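Long-range contacts in sporozoite-specific SAG protein (Toxoplasma gondii, PDB 2WNK), which is a SAG2-related surface antigen of the parasite's sporozoite stage, built of two SRS domains and probably displayed at the cell surface, perhaps for host-cell attachment: residues 17-23 against 85-89; 141-147 against 229-235; 150-156 against 202-208; 170-175 against 183-188. All coordinates share one frame; numbering follows the deposited sequence.

Interaction 1: 17-23 against 85-89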
loop_
_atom_site.group_PDB
_atom_site.type_symbol
_atom_site.label_atom_id
_atom_site.label_comp_id
_atom_site.label_asym_id
_atom_site.label_seq_id
_atom_site.Cartn_x
_atom_site.Cartn_y
_atom_site.Cartn_z
ATOM N N VAL A 17 -5.091 -2.396 4.012
ATOM C CA VAL A 17 -3.983 -2.693 3.117
ATOM C C VAL A 17 -3.815 -1.494 2.185
ATOM O O VAL A 17 -4.710 -1.161 1.419
ATOM C CB VAL A 17 -4.213 -3.986 2.300
ATOM C CG1 VAL A 17 -3.075 -4.187 1.284
ATOM C CG2 VAL A 17 -4.298 -5.225 3.242
ATOM N N GLU A 18 -2.647 -0.867 2.243
ATOM C CA GLU A 18 -2.416 0.404 1.552
ATOM C C GLU A 18 -1.548 0.274 0.296
ATOM O O GLU A 18 -1.577 1.136 -0.595
ATOM C CB GLU A 18 -1.745 1.372 2.524
ATOM C CG GLU A 18 -2.410 1.415 3.889
ATOM C CD GLU A 18 -3.209 2.679 4.100
ATOM O OE1 GLU A 18 -3.366 3.084 5.281
ATOM O OE2 GLU A 18 -3.651 3.277 3.090
ATOM N N LYS A 19 -0.778 -0.803 0.223
ATOM C CA LYS A 19 0.244 -0.938 -0.810
ATOM C C LYS A 19 0.289 -2.340 -1.372
ATOM O O LYS A 19 0.089 -3.303 -0.629
ATOM C CB LYS A 19 1.593 -0.693 -0.188
ATOM C CG LYS A 19 2.098 0.644 -0.308
ATOM C CD LYS A 19 3.569 0.472 -0.237
ATOM C CE LYS A 19 4.271 1.758 -0.207
ATOM N NZ LYS A 19 5.723 1.507 -0.322
ATOM N N ALA A 20 0.560 -2.452 -2.668
ATOM C CA ALA A 20 0.740 -3.759 -3.280
ATOM C C ALA A 20 1.912 -4.454 -2.600
ATOM O O ALA A 20 2.978 -3.849 -2.425
ATOM C CB ALA A 20 0.994 -3.619 -4.776
ATOM N N GLY A 21 1.715 -5.720 -2.229
ATOM C CA GLY A 21 2.752 -6.498 -1.563
ATOM C C GLY A 21 2.772 -6.386 -0.046
ATOM O O GLY A 21 3.671 -6.944 0.593
ATOM N N HIS A 22 1.829 -5.655 0.543
ATOM C CA HIS A 22 1.759 -5.532 1.994
ATOM C C HIS A 22 1.024 -6.739 2.578
ATOM O O HIS A 22 0.273 -7.416 1.873
ATOM C CB HIS A 22 1.109 -4.213 2.423
ATOM C CG HIS A 22 2.084 -3.074 2.523
ATOM N ND1 HIS A 22 1.798 -1.890 3.175
ATOM C CD2 HIS A 22 3.364 -2.965 2.087
ATOM C CE1 HIS A 22 2.850 -1.090 3.108
ATOM N NE2 HIS A 22 3.812 -1.718 2.456
ATOM N N VAL A 23 1.276 -7.018 3.851
ATOM C CA VAL A 23 0.687 -8.175 4.499
ATOM C C VAL A 23 -0.071 -7.765 5.756
ATOM O O VAL A 23 0.311 -6.809 6.465
ATOM C CB VAL A 23 1.740 -9.293 4.826
ATOM C CG1 VAL A 23 2.912 -9.267 3.838
ATOM C CG2 VAL A 23 2.206 -9.226 6.257
ATOM N N THR A 85 -1.775 -11.824 2.214
ATOM C CA THR A 85 -0.881 -11.085 1.350
ATOM C C THR A 85 -1.643 -10.571 0.155
ATOM O O THR A 85 -2.374 -11.325 -0.480
ATOM C CB THR A 85 0.224 -11.998 0.836
ATOM O OG1 THR A 85 1.007 -12.430 1.947
ATOM C CG2 THR A 85 1.141 -11.238 -0.139
ATOM N N VAL A 86 -1.507 -9.277 -0.137
ATOM C CA VAL A 86 -2.164 -8.681 -1.294
ATOM C C VAL A 86 -1.104 -8.221 -2.298
ATOM O O VAL A 86 -0.515 -7.145 -2.144
ATOM C CB VAL A 86 -3.061 -7.504 -0.896
ATOM C CG1 VAL A 86 -3.788 -6.978 -2.117
ATOM C CG2 VAL A 86 -4.072 -7.951 0.173
ATOM N N ASP A 87 -0.899 -9.049 -3.321
ATOM C CA ASP A 87 0.189 -8.918 -4.293
ATOM C C ASP A 87 -0.059 -7.733 -5.239
ATOM O O ASP A 87 0.871 -7.017 -5.612
ATOM C CB ASP A 87 0.347 -10.232 -5.102
ATOM C CG ASP A 87 0.820 -11.426 -4.240
ATOM O OD1 ASP A 87 1.814 -11.278 -3.514
ATOM O OD2 ASP A 87 0.189 -12.514 -4.275
ATOM N N ALA A 88 -1.313 -7.537 -5.640
ATOM C CA ALA A 88 -1.679 -6.386 -6.464
ATOM C C ALA A 88 -2.953 -5.793 -5.898
ATOM O O ALA A 88 -3.845 -6.544 -5.483
ATOM C CB ALA A 88 -1.879 -6.800 -7.931
ATOM N N LEU A 89 -3.030 -4.463 -5.812
ATOM C CA LEU A 89 -4.237 -3.815 -5.270
ATOM C C LEU A 89 -5.363 -3.823 -6.298
ATOM O O LEU A 89 -5.117 -3.748 -7.497
ATOM C CB LEU A 89 -3.965 -2.383 -4.779
ATOM C CG LEU A 89 -2.949 -2.194 -3.645
ATOM C CD1 LEU A 89 -2.766 -0.737 -3.294
ATOM C CD2 LEU A 89 -3.454 -2.936 -2.435
#

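Interaction 2: 141-147 against 229-235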
loop_
_atom_site.group_PDB
_atom_site.type_symbol
_atom_site.label_atom_id
_atom_site.label_comp_id
_atom_site.label_asym_id
_atom_site.label_seq_id
_atom_site.Cartn_x
_atom_site.Cartn_y
_atom_site.Cartn_z
ATOM N N HIS A 141 17.264 1.402 -11.413
ATOM C CA HIS A 141 16.399 1.681 -12.540
ATOM C C HIS A 141 16.023 3.171 -12.486
ATOM O O HIS A 141 16.035 3.749 -11.410
ATOM C CB HIS A 141 15.171 0.766 -12.428
ATOM C CG HIS A 141 14.163 1.011 -13.496
ATOM N ND1 HIS A 141 12.980 1.681 -13.266
ATOM C CD2 HIS A 141 14.200 0.755 -14.817
ATOM C CE1 HIS A 141 12.317 1.792 -14.405
ATOM N NE2 HIS A 141 13.042 1.248 -15.362
ATOM N N THR A 142 15.749 3.804 -13.638
ATOM C CA THR A 142 15.234 5.181 -13.666
ATOM C C THR A 142 13.886 5.265 -14.372
ATOM O O THR A 142 13.733 4.820 -15.529
ATOM C CB THR A 142 16.169 6.108 -14.387
ATOM O OG1 THR A 142 17.460 5.935 -13.816
ATOM C CG2 THR A 142 15.744 7.612 -14.216
ATOM N N LEU A 143 12.897 5.720 -13.625
ATOM C CA LEU A 143 11.568 6.077 -14.153
ATOM C C LEU A 143 11.609 7.537 -14.607
ATOM O O LEU A 143 11.866 8.443 -13.807
ATOM C CB LEU A 143 10.496 5.913 -13.057
ATOM C CG LEU A 143 9.088 6.436 -13.302
ATOM C CD1 LEU A 143 8.496 5.763 -14.544
ATOM C CD2 LEU A 143 8.254 6.113 -12.078
ATOM N N GLU A 144 11.408 7.806 -15.893
ATOM C CA GLU A 144 11.427 9.221 -16.352
ATOM C C GLU A 144 10.024 9.767 -16.498
ATOM O O GLU A 144 9.141 9.170 -17.147
ATOM C CB GLU A 144 12.211 9.357 -17.671
ATOM C CG GLU A 144 13.560 8.613 -17.530
ATOM C CD GLU A 144 14.437 8.633 -18.758
ATOM O OE1 GLU A 144 15.174 9.610 -18.914
ATOM O OE2 GLU A 144 14.435 7.643 -19.538
ATOM N N LEU A 145 9.828 10.930 -15.892
ATOM C CA LEU A 145 8.524 11.614 -15.943
ATOM C C LEU A 145 8.747 13.008 -16.509
ATOM O O LEU A 145 9.878 13.509 -16.516
ATOM C CB LEU A 145 7.924 11.796 -14.542
ATOM C CG LEU A 145 7.679 10.506 -13.761
ATOM C CD1 LEU A 145 7.063 10.804 -12.371
ATOM C CD2 LEU A 145 6.800 9.586 -14.580
ATOM N N GLN A 146 7.669 13.660 -16.948
ATOM C CA GLN A 146 7.789 15.037 -17.460
ATOM C C GLN A 146 6.723 15.984 -16.906
ATOM O O GLN A 146 5.565 15.588 -16.768
ATOM C CB GLN A 146 7.621 15.042 -18.999
ATOM C CG GLN A 146 8.629 14.219 -19.748
ATOM C CD GLN A 146 8.280 12.750 -19.749
ATOM O OE1 GLN A 146 9.151 11.886 -19.532
ATOM N NE2 GLN A 146 7.007 12.436 -19.991
ATOM N N ILE A 147 7.077 17.240 -16.689
ATOM C CA ILE A 147 6.055 18.257 -16.528
ATOM C C ILE A 147 6.227 19.157 -17.753
ATOM O O ILE A 147 7.311 19.737 -17.960
ATOM C CB ILE A 147 6.319 19.109 -15.248
ATOM C CG1 ILE A 147 6.011 18.266 -14.001
ATOM C CG2 ILE A 147 5.438 20.349 -15.219
ATOM C CD1 ILE A 147 4.495 18.004 -13.816
ATOM N N CYS A 229 15.657 3.083 -6.502
ATOM C CA CYS A 229 14.996 3.293 -7.779
ATOM C C CYS A 229 14.885 4.822 -7.954
ATOM O O CYS A 229 14.412 5.518 -7.081
ATOM C CB CYS A 229 13.593 2.672 -7.746
ATOM S SG CYS A 229 12.771 2.600 -9.351
ATOM N N LYS A 230 15.327 5.323 -9.098
ATOM C CA LYS A 230 15.418 6.778 -9.291
ATOM C C LYS A 230 14.210 7.237 -10.102
ATOM O O LYS A 230 13.842 6.658 -11.097
ATOM C CB LYS A 230 16.700 7.060 -10.083
ATOM C CG LYS A 230 17.981 6.884 -9.243
ATOM C CD LYS A 230 19.232 7.205 -10.084
ATOM C CE LYS A 230 20.516 6.735 -9.365
ATOM N NZ LYS A 230 21.682 6.568 -10.295
ATOM N N VAL A 231 13.649 8.381 -9.736
ATOM C CA VAL A 231 12.563 8.990 -10.486
ATOM C C VAL A 231 13.069 10.360 -10.910
ATOM O O VAL A 231 13.341 11.276 -10.111
ATOM C CB VAL A 231 11.279 9.146 -9.618
ATOM C CG1 VAL A 231 10.143 9.684 -10.450
ATOM C CG2 VAL A 231 10.925 7.739 -9.038
ATOM N N LEU A 232 13.173 10.527 -12.216
ATOM C CA LEU A 232 13.773 11.751 -12.755
ATOM C C LEU A 232 12.689 12.493 -13.528
ATOM O O LEU A 232 12.192 11.998 -14.542
ATOM C CB LEU A 232 14.941 11.326 -13.672
ATOM C CG LEU A 232 15.919 12.363 -14.181
ATOM C CD1 LEU A 232 16.541 13.213 -13.035
ATOM C CD2 LEU A 232 17.022 11.638 -14.956
ATOM N N VAL A 233 12.381 13.693 -13.061
ATOM C CA VAL A 233 11.335 14.499 -13.693
ATOM C C VAL A 233 11.974 15.658 -14.441
ATOM O O VAL A 233 12.601 16.537 -13.846
ATOM C CB VAL A 233 10.395 15.066 -12.682
ATOM C CG1 VAL A 233 9.176 15.707 -13.361
ATOM C CG2 VAL A 233 9.995 14.026 -11.656
ATOM N N THR A 234 11.724 15.732 -15.750
ATOM C CA THR A 234 12.158 16.878 -16.533
ATOM C C THR A 234 11.043 17.924 -16.563
ATOM O O THR A 234 9.897 17.599 -16.914
ATOM C CB THR A 234 12.570 16.476 -17.955
ATOM O OG1 THR A 234 13.661 15.537 -17.871
ATOM C CG2 THR A 234 13.002 17.716 -18.756
ATOM N N VAL A 235 11.362 19.157 -16.173
ATOM C CA VAL A 235 10.362 20.212 -16.113
ATOM C C VAL A 235 10.654 21.231 -17.207
ATOM O O VAL A 235 11.740 21.815 -17.269
ATOM C CB VAL A 235 10.367 20.963 -14.765
ATOM C CG1 VAL A 235 9.291 22.045 -14.732
ATOM C CG2 VAL A 235 10.125 20.000 -13.595
#

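Interaction 3: 150-156 against 202-208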
loop_
_atom_site.group_PDB
_atom_site.type_symbol
_atom_site.label_atom_id
_atom_site.label_comp_id
_atom_site.label_asym_id
_atom_site.label_seq_id
_atom_site.Cartn_x
_atom_site.Cartn_y
_atom_site.Cartn_z
ATOM N N ALA A 150 2.228 24.460 -17.343
ATOM C CA ALA A 150 1.996 25.187 -16.088
ATOM C C ALA A 150 0.812 24.580 -15.354
ATOM O O ALA A 150 -0.019 23.834 -15.972
ATOM C CB ALA A 150 1.765 26.701 -16.317
ATOM N N ASN A 151 0.759 24.792 -14.032
ATOM C CA ASN A 151 -0.428 24.373 -13.259
ATOM C C ASN A 151 -0.788 22.924 -13.499
ATOM O O ASN A 151 -1.968 22.581 -13.725
ATOM C CB ASN A 151 -1.596 25.263 -13.654
ATOM C CG ASN A 151 -1.220 26.701 -13.597
ATOM O OD1 ASN A 151 -0.776 27.180 -12.558
ATOM N ND2 ASN A 151 -1.329 27.382 -14.713
ATOM N N SER A 152 0.217 22.080 -13.330
ATOM C CA SER A 152 0.009 20.647 -13.555
ATOM C C SER A 152 0.822 19.785 -12.600
ATOM O O SER A 152 1.691 20.299 -11.872
ATOM C CB SER A 152 0.287 20.295 -15.031
ATOM O OG SER A 152 1.701 20.230 -15.300
ATOM N N ASP A 153 0.547 18.491 -12.627
ATOM C CA ASP A 153 1.179 17.522 -11.712
ATOM C C ASP A 153 1.540 16.229 -12.380
ATOM O O ASP A 153 0.965 15.905 -13.429
ATOM C CB ASP A 153 0.330 17.316 -10.432
ATOM C CG ASP A 153 -1.094 16.813 -10.697
ATOM O OD1 ASP A 153 -1.260 15.712 -11.255
ATOM O OD2 ASP A 153 -2.048 17.468 -10.326
ATOM N N THR A 154 2.502 15.519 -11.782
ATOM C CA THR A 154 2.849 14.165 -12.212
ATOM C C THR A 154 3.117 13.378 -10.933
ATOM O O THR A 154 3.493 13.922 -9.905
ATOM C CB THR A 154 4.095 14.131 -13.176
ATOM O OG1 THR A 154 4.196 12.843 -13.801
ATOM C CG2 THR A 154 5.397 14.464 -12.453
ATOM N N SER A 155 2.847 12.083 -11.000
ATOM C CA SER A 155 2.817 11.199 -9.787
ATOM C C SER A 155 3.741 9.998 -10.013
ATOM O O SER A 155 3.839 9.484 -11.149
ATOM C CB SER A 155 1.386 10.857 -9.388
ATOM O OG SER A 155 0.749 12.111 -9.024
ATOM N N PHE A 156 4.213 9.390 -8.928
ATOM C CA PHE A 156 4.663 8.043 -8.935
ATOM C C PHE A 156 4.564 7.387 -7.597
ATOM O O PHE A 156 4.191 8.044 -6.618
ATOM C CB PHE A 156 6.183 8.150 -9.269
ATOM C CG PHE A 156 6.987 9.028 -8.289
ATOM C CD1 PHE A 156 7.647 8.387 -7.228
ATOM C CD2 PHE A 156 7.092 10.415 -8.417
ATOM C CE1 PHE A 156 8.391 9.128 -6.313
ATOM C CE2 PHE A 156 7.821 11.202 -7.485
ATOM C CZ PHE A 156 8.473 10.547 -6.424
ATOM N N LEU A 202 2.433 6.670 -2.691
ATOM C CA LEU A 202 2.180 7.692 -3.725
ATOM C C LEU A 202 2.777 9.054 -3.443
ATOM O O LEU A 202 2.660 9.589 -2.331
ATOM C CB LEU A 202 0.663 7.801 -3.950
ATOM C CG LEU A 202 0.209 8.801 -4.991
ATOM C CD1 LEU A 202 0.657 8.305 -6.357
ATOM C CD2 LEU A 202 -1.319 8.799 -4.933
ATOM N N ILE A 203 3.441 9.609 -4.456
ATOM C CA ILE A 203 3.951 10.966 -4.404
ATOM C C ILE A 203 3.403 11.744 -5.603
ATOM O O ILE A 203 3.427 11.289 -6.725
ATOM C CB ILE A 203 5.479 10.954 -4.504
ATOM C CG1 ILE A 203 6.081 10.241 -3.266
ATOM C CG2 ILE A 203 6.061 12.342 -4.642
ATOM C CD1 ILE A 203 5.910 11.088 -1.975
ATOM N N LYS A 204 2.941 12.944 -5.343
ATOM C CA LYS A 204 2.518 13.891 -6.412
ATOM C C LYS A 204 3.435 15.116 -6.382
ATOM O O LYS A 204 3.609 15.787 -5.340
ATOM C CB LYS A 204 1.063 14.365 -6.192
ATOM C CG LYS A 204 0.629 15.362 -7.314
ATOM C CD LYS A 204 -0.797 15.908 -7.107
ATOM C CE LYS A 204 -1.784 14.769 -7.235
ATOM N NZ LYS A 204 -3.136 15.368 -6.886
ATOM N N LEU A 205 3.954 15.446 -7.552
ATOM C CA LEU A 205 4.772 16.646 -7.726
ATOM C C LEU A 205 3.904 17.634 -8.512
ATOM O O LEU A 205 3.423 17.298 -9.606
ATOM C CB LEU A 205 6.005 16.311 -8.567
ATOM C CG LEU A 205 6.758 17.621 -8.900
ATOM C CD1 LEU A 205 7.337 18.287 -7.624
ATOM C CD2 LEU A 205 7.835 17.341 -9.930
ATOM N N SER A 206 3.737 18.843 -7.961
ATOM C CA SER A 206 2.883 19.922 -8.540
ATOM C C SER A 206 3.703 21.144 -8.887
ATOM O O SER A 206 4.545 21.618 -8.077
ATOM C CB SER A 206 1.812 20.330 -7.506
ATOM O OG SER A 206 0.949 19.160 -7.281
ATOM N N VAL A 207 3.376 21.739 -10.018
ATOM C CA VAL A 207 3.975 22.982 -10.415
ATOM C C VAL A 207 2.902 24.018 -10.678
ATOM O O VAL A 207 1.852 23.696 -11.136
ATOM C CB VAL A 207 4.910 22.885 -11.663
ATOM C CG1 VAL A 207 5.951 21.817 -11.516
ATOM C CG2 VAL A 207 4.145 22.821 -12.908
ATOM N N THR A 208 3.203 25.264 -10.378
ATOM C CA THR A 208 2.373 26.324 -10.883
ATOM C C THR A 208 2.933 26.974 -12.145
ATOM O O THR A 208 2.618 26.584 -13.204
ATOM C CB THR A 208 2.014 27.373 -9.815
ATOM O OG1 THR A 208 3.161 28.104 -9.402
ATOM C CG2 THR A 208 1.435 26.686 -8.645
#

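Interaction 4: 170-175 against 183-188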
loop_
_atom_site.group_PDB
_atom_site.type_symbol
_atom_site.label_atom_id
_atom_site.label_comp_id
_atom_site.label_asym_id
_atom_site.label_seq_id
_atom_site.Cartn_x
_atom_site.Cartn_y
_atom_site.Cartn_z
ATOM N N ALA A 170 10.010 16.926 2.148
ATOM C CA ALA A 170 9.306 17.282 0.911
ATOM C C ALA A 170 9.709 18.605 0.280
ATOM O O ALA A 170 9.457 18.828 -0.912
ATOM C CB ALA A 170 7.801 17.227 1.159
ATOM N N ALA A 171 10.363 19.459 1.059
ATOM C CA ALA A 171 10.944 20.733 0.573
ATOM C C ALA A 171 12.237 20.527 -0.212
ATOM O O ALA A 171 12.711 21.435 -0.906
ATOM C CB ALA A 171 11.207 21.668 1.734
ATOM N N LYS A 172 12.808 19.333 -0.127
ATOM C CA LYS A 172 14.113 19.071 -0.717
ATOM C C LYS A 172 13.980 18.112 -1.915
ATOM O O LYS A 172 13.055 17.297 -2.007
ATOM C CB LYS A 172 15.043 18.461 0.344
ATOM C CG LYS A 172 15.280 19.373 1.556
ATOM C CD LYS A 172 16.067 20.642 1.227
ATOM C CE LYS A 172 16.813 21.064 2.469
ATOM N NZ LYS A 172 17.621 22.315 2.336
ATOM N N VAL A 173 14.922 18.239 -2.843
ATOM C CA VAL A 173 14.921 17.421 -4.046
ATOM C C VAL A 173 16.368 17.123 -4.429
ATOM O O VAL A 173 17.259 17.808 -3.955
ATOM C CB VAL A 173 14.191 18.169 -5.195
ATOM C CG1 VAL A 173 14.966 19.342 -5.749
ATOM C CG2 VAL A 173 13.858 17.170 -6.296
ATOM N N LEU A 174 16.656 16.146 -5.269
ATOM C CA LEU A 174 18.018 15.903 -5.677
ATOM C C LEU A 174 18.172 16.368 -7.133
ATOM O O LEU A 174 17.179 16.428 -7.887
ATOM C CB LEU A 174 18.263 14.395 -5.626
ATOM C CG LEU A 174 18.223 13.947 -4.177
ATOM C CD1 LEU A 174 17.922 12.464 -4.294
ATOM C CD2 LEU A 174 19.533 14.279 -3.389
ATOM N N GLN A 175 19.382 16.772 -7.510
ATOM C CA GLN A 175 19.655 17.232 -8.913
ATOM C C GLN A 175 19.773 15.974 -9.764
ATOM O O GLN A 175 20.459 15.031 -9.369
ATOM C CB GLN A 175 20.797 18.228 -8.970
ATOM C CG GLN A 175 20.346 19.539 -8.367
ATOM C CD GLN A 175 21.424 20.557 -8.308
ATOM O OE1 GLN A 175 22.580 20.261 -8.560
ATOM N NE2 GLN A 175 21.064 21.774 -7.929
ATOM N N VAL A 183 18.997 19.751 -2.819
ATOM C CA VAL A 183 18.745 21.165 -2.849
ATOM C C VAL A 183 17.263 21.429 -2.536
ATOM O O VAL A 183 16.480 20.506 -2.517
ATOM C CB VAL A 183 19.155 21.830 -4.196
ATOM C CG1 VAL A 183 20.630 21.554 -4.572
ATOM C CG2 VAL A 183 18.237 21.386 -5.313
ATOM N N ASP A 184 16.905 22.673 -2.216
ATOM C CA ASP A 184 15.492 23.025 -2.028
ATOM C C ASP A 184 14.738 22.952 -3.347
ATOM O O ASP A 184 15.152 23.553 -4.344
ATOM C CB ASP A 184 15.382 24.455 -1.477
ATOM C CG ASP A 184 15.915 24.570 -0.070
ATOM O OD1 ASP A 184 15.342 23.928 0.823
ATOM O OD2 ASP A 184 16.848 25.358 0.173
ATOM N N LEU A 185 13.625 22.213 -3.352
ATOM C CA LEU A 185 12.754 22.127 -4.510
ATOM C C LEU A 185 12.527 23.485 -5.186
ATOM O O LEU A 185 12.730 23.640 -6.395
ATOM C CB LEU A 185 11.427 21.440 -4.140
ATOM C CG LEU A 185 10.373 21.385 -5.260
ATOM C CD1 LEU A 185 10.899 20.659 -6.539
ATOM C CD2 LEU A 185 9.052 20.779 -4.779
ATOM N N VAL A 186 12.144 24.491 -4.399
ATOM C CA VAL A 186 11.722 25.744 -4.965
ATOM C C VAL A 186 12.881 26.588 -5.423
ATOM O O VAL A 186 12.670 27.579 -6.124
ATOM C CB VAL A 186 10.820 26.587 -4.035
ATOM C CG1 VAL A 186 9.466 25.886 -3.775
ATOM C CG2 VAL A 186 11.522 26.962 -2.754
ATOM N N SER A 187 14.108 26.212 -5.054
ATOM C CA SER A 187 15.246 26.805 -5.737
ATOM C C SER A 187 15.348 26.409 -7.201
ATOM O O SER A 187 15.973 27.126 -7.994
ATOM C CB SER A 187 16.589 26.499 -5.038
ATOM O OG SER A 187 16.970 25.167 -5.353
ATOM N N LEU A 188 14.859 25.232 -7.583
ATOM C CA LEU A 188 14.911 24.903 -9.004
ATOM C C LEU A 188 13.612 25.266 -9.737
ATOM O O LEU A 188 13.622 25.706 -10.909
ATOM C CB LEU A 188 15.141 23.416 -9.130
ATOM C CG LEU A 188 16.355 22.868 -8.360
ATOM C CD1 LEU A 188 16.444 21.391 -8.674
ATOM C CD2 LEU A 188 17.563 23.498 -8.934
HETATM O O HOH W 1 11.345 23.845 -1.484
#

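Interaction 1: 17-23 against 85-89
Leu89 is the bump here, and the hollow it fills is the bend of 17-23. Its side chain rises toward the backbone of Glu18 to Ala20, with CG 3.7 Å from Ala20 N. CD1 lies against Glu18 O at 3.5 Å, and CD2 touches both the Lys19 peptide carbon C and Val17 CG1, each at 3.9 Å. With CG of Leu89 anti to its own carbonyl carbon (chi1 -61°), the fork is carried in over the floor of the bend. Val17 CG1 serves as a second knob, wedged between Leu89 and Val86, and it meets Val86 CB at 4.0 Å. On the rim, the methyl CB of Ala20 sits against Asp87 O at 3.5 Å. The bend is a type II beta turn from Lys19 to His22, and Gly21 takes its third place with a positive phi of 89°, a conformation that glycine adopts readily. Gly21 N gives to Val86 O at 2.6 Å, joining the turn to Val86, and Val86 N reaches His22 O at 3.3 Å, long but straight. Beyond the turn, strands 22-28 and 80-86 of the first SRS domain run antiparallel, with Val23 and Thr85 a non-hydrogen-bonded pair, CA to CA 4.6 Å. Behind the apolar patch, strand 121-127 adds Ile125 against Val17 and Val127 against Leu89. Glu18 OE2 forms a salt bridge with Lys128, and Lys19 NZ bonds to Cys158 O. Chemically, then, the contact itself is aliphatic packing and peptide bonding, and the charged ends of 17-23 are spent on neighbours outside it.

Interaction 2: 141-147 against 229-235
Ile147, Leu145 and Leu232 bury the most surface between these strands. Leu145 lies on the same face as Val231 and Val233: its CD1 reaches back to Val231 CG1 at 3.8 Å, while its CB stands 4.2 Å from Val233 CG2. CG of Leu145 is anti to the carbonyl carbon (chi1 -60°), which puts CD1 beside Val231 CG1. Ile147 shares that face, its CG1 meeting Val233 CG1 at 4.1 Å, and the end of its chain then leads off toward Ser152, Thr154 and Val207 of the facing sheet. Strands 142-147 and 228-235 run parallel in a mixed sheet of the second SRS domain, the axes of 142-147 and 229-235 lying 25° apart, and each residue from Thr142 to Ile147 pairs with one from Lys230 to Val235. Six backbone bonds alternate between the strands, among them Leu232 N to Leu143 O at 2.9 Å and Leu145 N to Leu232 O at 2.9 Å. Leu232 points to the other face, where its CB takes the Thr142 CG2 methyl at 3.8 Å. At the start of the ladder Cys229 SG, disulfide-bonded to Cys136, approaches the edge of the His141 ring, 4.0 Å from ND1.

Interaction 3: 150-156 against 202-208
The Phe156 ring lies flat over Ile203, whose CB sits 3.6 Å above the ring plane, displaced toward the rim, in a CH-pi contact. Ile203 CG2 lies 3.5 Å from Phe156 CZ. CG of Phe156 falls between backbone N and carbonyl carbon (chi1 57°), folding the ring back across its strand neighbour, with Val231 and Cys221 of the opposing sheet also touching it.

Backbone bonds make an antiparallel ladder. Thr154 and Leu205 exchange two, Leu205 N to Thr154 O at 2.8 Å being nearly straight, and Phe156 and Ile203 form a like pair. At the far end Asn151 and Ser152 both face Val207, a G1 beta bulge; there Asn151 N gives to Thr208 O at 2.7 Å, on a lone pair in the carbonyl plane, whereas the Ser152 N bond to Val207 O is weak.

On the other face the aliphatic part of Lys204 lies against Asp153 and Ser155 OG, with CD 3.7 Å from Asp153 CG, yet NZ stops 4.2 Å from Asp153 OD2, beyond a salt bridge. A mainly apolar face, with Thr154 and Ser152 (OG bonded to Ala149 O) among it, thus looks into the sandwich, while any Asp153-Lys204 attraction is probably mild.

Interaction 4: 170-175 against 183-188
Lys172 and Asp184 lie side by side and point the same way, joined by a salt bridge from NZ to OD1 at 3.2 Å. The ammonium comes from above the carboxylate, 53° out of its plane. A bend at chi2 of Lys172 (-67°) folds the chain back over its partner, and its CD passes 3.4 Å from Asp184 OD1 on the way.

Val173 and Val183 lie on one face of this small antiparallel hairpin, with CG1 of Val173 3.9 Å from CG2 of Val183. That CG1 lies against the start of helix 185-188, 3.8 Å from Leu185 CA, and Leu188 CD1 comes up to it as well. Gln175 crosses Val183 at about a right angle, its amide NE2 end lying 3.4 Å from Val183 CG1, a packing contact of a polar group on a methyl.

In the backbone, Val173 and Val183 bond mutually through N and O, and Leu185 N gives to Ala171 O at 2.7 Å. A water bridges the end, donating to Ala171 O and accepting from Val186 N. Asp184 O, just before the short, weakly bonded helix, accepts from both Ser187 N and Ser187 OG, the latter at 2.6 Å.

The hairpin of strands 172-174 and 182-184 runs straight into that helix. Val173 rests on Leu217 and Tyr219 of strand 215-222, Leu188 touches Gln215 of the same strand, and the backbones of Leu174 and Cys218 are hydrogen-bonded, joining the hairpin to strand 215-222.

Overall arrangement
Interaction 1 belongs to the first SRS domain and the other three to the second, so it stands apart: its centre is about 24 Å from that of interaction 2 and about 25 Å from that of interaction 3, although nearest atoms of 1 and 3 come within about 6 Å. Interactions 2 and 3 represent the two facing sheets of the second domain. Their centres are about 12 Å apart and their side chains interlock, Ile147 CG2 meeting Val207 CG2 at 3.6 Å. Interaction 4 is nested in the loops closed by both; it touches 3 through Leu185 CD2 and Leu205 CD1, 4.2 Å apart, but comes no nearer than about 5 Å to interaction 2.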